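Local coordinates for alpha-rhamnosidase (Dictyoglomus thermophilum, PDB 6I60), which probably hydrolyses alpha-L-rhamnosides, releasing the terminal non-reducing alpha-L-rhamnose units, at residues Asp827-Phe830 with Tyr831-Ala835; Ala514-Ala517 with Ile518-Asp522. One frame throughout, in Å; residues are numbered along the deposited sequence.

Interaction 1 (Asp827-Phe830 with Tyr831-Ala835)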
loop_
_atom_site.group_PDB
_atom_site.type_symbol
_atom_site.label_atom_id
_atom_site.label_comp_id
_atom_site.label_asym_id
_atom_site.label_seq_id
_atom_site.Cartn_x
_atom_site.Cartn_y
_atom_site.Cartn_z
ATOM N N ASP A 827 8.085 -12.660 0.967
ATOM C CA ASP A 827 8.928 -11.783 0.163
ATOM C C ASP A 827 9.837 -10.927 1.033
ATOM O O ASP A 827 10.934 -10.553 0.602
ATOM C CB ASP A 827 8.068 -10.900 -0.737
ATOM C CG ASP A 827 8.769 -10.538 -2.027
ATOM O OD1 ASP A 827 9.112 -11.464 -2.794
ATOM O OD2 ASP A 827 8.986 -9.331 -2.270
ATOM N N ALA A 828 9.404 -10.608 2.254
ATOM C CA ALA A 828 10.285 -9.908 3.182
ATOM C C ALA A 828 11.464 -10.780 3.592
ATOM O O ALA A 828 12.565 -10.267 3.818
ATOM C CB ALA A 828 9.503 -9.456 4.414
ATOM N N TRP A 829 11.253 -12.094 3.688
ATOM C CA TRP A 829 12.348 -12.999 4.017
ATOM C C TRP A 829 13.388 -13.046 2.906
ATOM O O TRP A 829 14.581 -13.222 3.182
ATOM C CB TRP A 829 11.799 -14.397 4.301
ATOM C CG TRP A 829 12.821 -15.360 4.816
ATOM C CD1 TRP A 829 13.429 -15.335 6.035
ATOM C CD2 TRP A 829 13.351 -16.497 4.125
ATOM N NE1 TRP A 829 14.310 -16.384 6.146
ATOM C CE2 TRP A 829 14.280 -17.113 4.987
ATOM C CE3 TRP A 829 13.133 -17.052 2.860
ATOM C CZ2 TRP A 829 14.989 -18.256 4.626
ATOM C CZ3 TRP A 829 13.837 -18.190 2.504
ATOM C CH2 TRP A 829 14.754 -18.779 3.383
ATOM N N PHE A 830 12.963 -12.884 1.650
ATOM C CA PHE A 830 13.912 -12.890 0.541
ATOM C C PHE A 830 14.859 -11.699 0.619
ATOM O O PHE A 830 16.044 -11.818 0.287
ATOM C CB PHE A 830 13.166 -12.885 -0.793
ATOM C CG PHE A 830 12.287 -14.083 -1.004
ATOM C CD1 PHE A 830 12.589 -15.297 -0.410
ATOM C CD2 PHE A 830 11.160 -13.995 -1.806
ATOM C CE1 PHE A 830 11.782 -16.402 -0.609
ATOM C CE2 PHE A 830 10.349 -15.094 -2.008
ATOM C CZ PHE A 830 10.660 -16.300 -1.409
ATOM N N TYR A 831 14.356 -10.543 1.056
ATOM C CA TYR A 831 15.184 -9.345 1.140
ATOM C C TYR A 831 16.136 -9.404 2.330
ATOM O O TYR A 831 17.335 -9.142 2.188
ATOM C CB TYR A 831 14.297 -8.103 1.239
ATOM C CG TYR A 831 13.712 -7.628 -0.072
ATOM C CD1 TYR A 831 12.498 -8.119 -0.529
ATOM C CD2 TYR A 831 14.366 -6.676 -0.843
ATOM C CE1 TYR A 831 11.954 -7.682 -1.724
ATOM C CE2 TYR A 831 13.830 -6.233 -2.038
ATOM C CZ TYR A 831 12.624 -6.739 -2.472
ATOM O OH TYR A 831 12.086 -6.304 -3.659
ATOM N N ARG A 832 15.615 -9.752 3.510
ATOM C CA ARG A 832 16.378 -9.610 4.745
ATOM C C ARG A 832 17.332 -10.775 4.993
ATOM O O ARG A 832 18.351 -10.594 5.670
ATOM C CB ARG A 832 15.426 -9.467 5.935
ATOM C CG ARG A 832 14.383 -8.369 5.784
ATOM C CD ARG A 832 13.461 -8.292 6.999
ATOM N NE ARG A 832 13.419 -9.547 7.746
ATOM C CZ ARG A 832 13.841 -9.688 9.000
ATOM N NH1 ARG A 832 14.340 -8.649 9.658
ATOM N NH2 ARG A 832 13.767 -10.871 9.597
ATOM N N VAL A 833 17.031 -11.965 4.476
ATOM C CA VAL A 833 17.810 -13.168 4.767
ATOM C C VAL A 833 18.546 -13.674 3.527
ATOM O O VAL A 833 19.776 -13.756 3.518
ATOM C CB VAL A 833 16.920 -14.271 5.384
ATOM C CG1 VAL A 833 17.670 -15.592 5.443
ATOM C CG2 VAL A 833 16.463 -13.852 6.769
ATOM N N ILE A 834 17.808 -14.021 2.470
ATOM C CA ILE A 834 18.435 -14.569 1.268
ATOM C C ILE A 834 19.388 -13.549 0.659
ATOM O O ILE A 834 20.580 -13.817 0.470
ATOM C CB ILE A 834 17.367 -15.020 0.257
ATOM C CG1 ILE A 834 16.660 -16.278 0.764
ATOM C CG2 ILE A 834 17.991 -15.267 -1.112
ATOM C CD1 ILE A 834 15.764 -16.929 -0.260
ATOM N N ALA A 835 18.875 -12.360 0.343
ATOM C CA ALA A 835 19.745 -11.264 -0.069
ATOM C C ALA A 835 20.601 -10.793 1.099
ATOM O O ALA A 835 21.837 -10.806 1.029
ATOM C CB ALA A 835 18.908 -10.118 -0.633
#

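Interaction 2 (Ala514-Ala517 with Ile518-Asp522)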
loop_
_atom_site.group_PDB
_atom_site.type_symbol
_atom_site.label_atom_id
_atom_site.label_comp_id
_atom_site.label_asym_id
_atom_site.label_seq_id
_atom_site.Cartn_x
_atom_site.Cartn_y
_atom_site.Cartn_z
ATOM N N ALA A 514 2.547 -6.010 5.434
ATOM C CA ALA A 514 3.003 -4.623 5.440
ATOM C C ALA A 514 4.513 -4.533 5.258
ATOM O O ALA A 514 5.009 -3.616 4.595
ATOM C CB ALA A 514 2.572 -3.933 6.734
ATOM N N GLU A 515 5.262 -5.476 5.837
ATOM C CA GLU A 515 6.714 -5.452 5.692
ATOM C C GLU A 515 7.142 -5.746 4.260
ATOM O O GLU A 515 8.133 -5.180 3.782
ATOM C CB GLU A 515 7.355 -6.451 6.656
ATOM C CG GLU A 515 8.869 -6.350 6.743
ATOM C CD GLU A 515 9.454 -7.244 7.820
ATOM O OE1 GLU A 515 9.084 -8.436 7.873
ATOM O OE2 GLU A 515 10.284 -6.755 8.615
ATOM N N GLU A 516 6.410 -6.616 3.561
ATOM C CA GLU A 516 6.754 -6.916 2.175
ATOM C C GLU A 516 6.517 -5.710 1.275
ATOM O O GLU A 516 7.362 -5.380 0.434
ATOM C CB GLU A 516 5.947 -8.120 1.686
ATOM C CG GLU A 516 5.810 -8.209 0.173
ATOM C CD GLU A 516 4.525 -7.580 -0.334
ATOM O OE1 GLU A 516 4.595 -6.758 -1.273
ATOM O OE2 GLU A 516 3.448 -7.901 0.209
ATOM N N ALA A 517 5.373 -5.041 1.440
ATOM C CA ALA A 517 5.047 -3.899 0.590
ATOM C C ALA A 517 6.042 -2.762 0.783
ATOM O O ALA A 517 6.396 -2.064 -0.175
ATOM C CB ALA A 517 3.624 -3.425 0.880
ATOM N N ILE A 518 6.504 -2.562 2.017
ATOM C CA ILE A 518 7.487 -1.515 2.280
ATOM C C ILE A 518 8.792 -1.819 1.555
ATOM O O ILE A 518 9.416 -0.926 0.969
ATOM C CB ILE A 518 7.693 -1.355 3.797
ATOM C CG1 ILE A 518 6.507 -0.615 4.415
ATOM C CG2 ILE A 518 8.987 -0.619 4.095
ATOM C CD1 ILE A 518 6.520 -0.604 5.928
ATOM N N PHE A 519 9.214 -3.086 1.564
ATOM C CA PHE A 519 10.445 -3.463 0.875
ATOM C C PHE A 519 10.328 -3.293 -0.633
ATOM O O PHE A 519 11.317 -2.960 -1.296
ATOM C CB PHE A 519 10.817 -4.907 1.207
ATOM C CG PHE A 519 11.864 -5.032 2.274
ATOM C CD1 PHE A 519 11.511 -5.353 3.575
ATOM C CD2 PHE A 519 13.201 -4.822 1.979
ATOM C CE1 PHE A 519 12.471 -5.463 4.561
ATOM C CE2 PHE A 519 14.167 -4.931 2.961
ATOM C CZ PHE A 519 13.802 -5.252 4.254
ATOM N N ASN A 520 9.137 -3.506 -1.189
ATOM C CA ASN A 520 8.955 -3.471 -2.634
ATOM C C ASN A 520 8.499 -2.117 -3.155
ATOM O O ASN A 520 8.866 -1.741 -4.275
ATOM C CB ASN A 520 7.944 -4.539 -3.062
ATOM C CG ASN A 520 8.565 -5.914 -3.173
ATOM O OD1 ASN A 520 9.640 -6.078 -3.750
ATOM N ND2 ASN A 520 7.888 -6.914 -2.619
ATOM N N PHE A 521 7.710 -1.375 -2.380
ATOM C CA PHE A 521 7.099 -0.146 -2.864
ATOM C C PHE A 521 7.216 0.948 -1.813
ATOM O O PHE A 521 7.387 0.680 -0.622
ATOM C CB PHE A 521 5.625 -0.364 -3.238
ATOM C CG PHE A 521 5.367 -1.664 -3.951
ATOM C CD1 PHE A 521 5.757 -1.838 -5.268
ATOM C CD2 PHE A 521 4.741 -2.714 -3.301
ATOM C CE1 PHE A 521 5.525 -3.032 -5.924
ATOM C CE2 PHE A 521 4.507 -3.909 -3.953
ATOM C CZ PHE A 521 4.900 -4.067 -5.266
ATOM N N ASP A 522 7.133 2.193 -2.280
ATOM C CA ASP A 522 7.080 3.358 -1.401
ATOM C C ASP A 522 5.684 3.433 -0.792
ATOM O O ASP A 522 4.712 3.743 -1.489
ATOM C CB ASP A 522 7.415 4.626 -2.181
ATOM C CG ASP A 522 7.524 5.851 -1.292
ATOM O OD1 ASP A 522 8.147 6.847 -1.720
ATOM O OD2 ASP A 522 6.985 5.822 -0.166
#

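Interaction 1 (Asp827-Phe830 with Tyr831-Ala835)
The end of helix 826-835, in the six-hairpin glycosidase domain, is a worked example of an alpha-helix widening into a pi-type turn. R832 N still bonds to A828 O in the ordinary i to i+4 manner (3.1 Å), and V833 N likewise reaches W829 O. From I834 on the ladder slips: I834 N bonds weakly to W829 O, five residues back, and A835 N donates to F830 O over 2.9 Å, almost straight. Two successive branched side chains lie over one face of the W829 indole, V833 at the i+4 position and I834 at the i+5 position that the wider turn probably helps bring there. V833 CB lies 3.8 Å from the centroid of the five-membered ring, and I834 CG1 sits 4.2 Å from that of the six-membered ring, both as CH-pi contacts. With its CG anti to the backbone N (chi1 -173°), W829 lays its ring alongside the following turn, and NE1 bonds to T772 OG1 on helix 761-773. A leucine in its place would probably leave T772 without this partner and uncover V833 and I834 on the side the indole now shields. The CD1 methyl of I834 also touches F830 CD1 at 3.6 Å, the two side chains running side by side in the same direction. On the D827 flank the Y831 ring turns its edge to the backbone: D827 O is close to the ring plane beside CD1. The D827 carboxylate, steeply inclined to that ring at 76°, brings OD2 to 3.4 Å from CE1, although its hydrogen bonds go to H479 and N520. R832 passes its CG by A828 O and ends in a salt bridge to D769. Consecutive i to i+5 backbone bonds mark a pi-type helical turn, here closing the helix.

Interaction 2 (Ala514-Ala517 with Ile518-Asp522)
A517 O accepts two backbone N-H groups where helix 514-520 stops: F521 N at 2.7 Å and, more weakly and at a poorer angle, N520 N. This is a helix C-terminus in the six-hairpin glycosidase domain, and it illustrates how the last carbonyls of a helix can stay occupied as the chain departs. The preceding rungs are regular, with I518 N on A514 O, F519 N on E515 O, and N520 N on E516 O at 3.0 Å. F521 is then the first residue to abandon helical torsions, its psi swinging to 158°. Side chains follow the same spacing. The F519 ring presents its edge to E515 O, which lies near the ring plane 3.4 Å from CD1. E515 itself points its carboxylate elsewhere, to R765 in a salt bridge and to Y575 OH. A bend at chi2 (-95°) turns E516 towards the C-terminal end of the helix, which brings OE1 to 3.6 Å from N520 ND2. The carboxylate and amide meet obliquely; the stronger partners of the N520 amide are Y831 and D827 on helix 826-835. Beyond N520, E516 OE1 also approaches F521 CE2 at 3.9 Å, the carboxylate standing nearly perpendicular to the ring. On another side of the helix, I518 runs its CG1 and CD1 past A514 O towards Y571 and Y575 of helix 564-576. F521, despite its non-helical torsions, stays packed on the last turn: N520 CB stands 3.5 Å above the plane of the phenyl ring, over its centre.

How the interactions relate
Interactions 1 and 2 come from helices about 300 residues apart in sequence, yet their centres are only about 12 Å apart and their side chains touch. The N520 amide joins them at both ends: OD1 lies 2.5 Å from Y831 OH and ND2 lies 2.7 Å from D827 OD2, both probable hydrogen bonds. Beside this polar pair, F519 supplies the apolar part, its CD2 reaching Y831 CG and its CZ reaching R832 CG, each at 3.5 Å. The last turn of 514-520 is thus fitted to the flank of 826-835 that bears D827, Y831 and R832. The ligand pocket formed by Y656, E659 and L660 draws no residue from either contact.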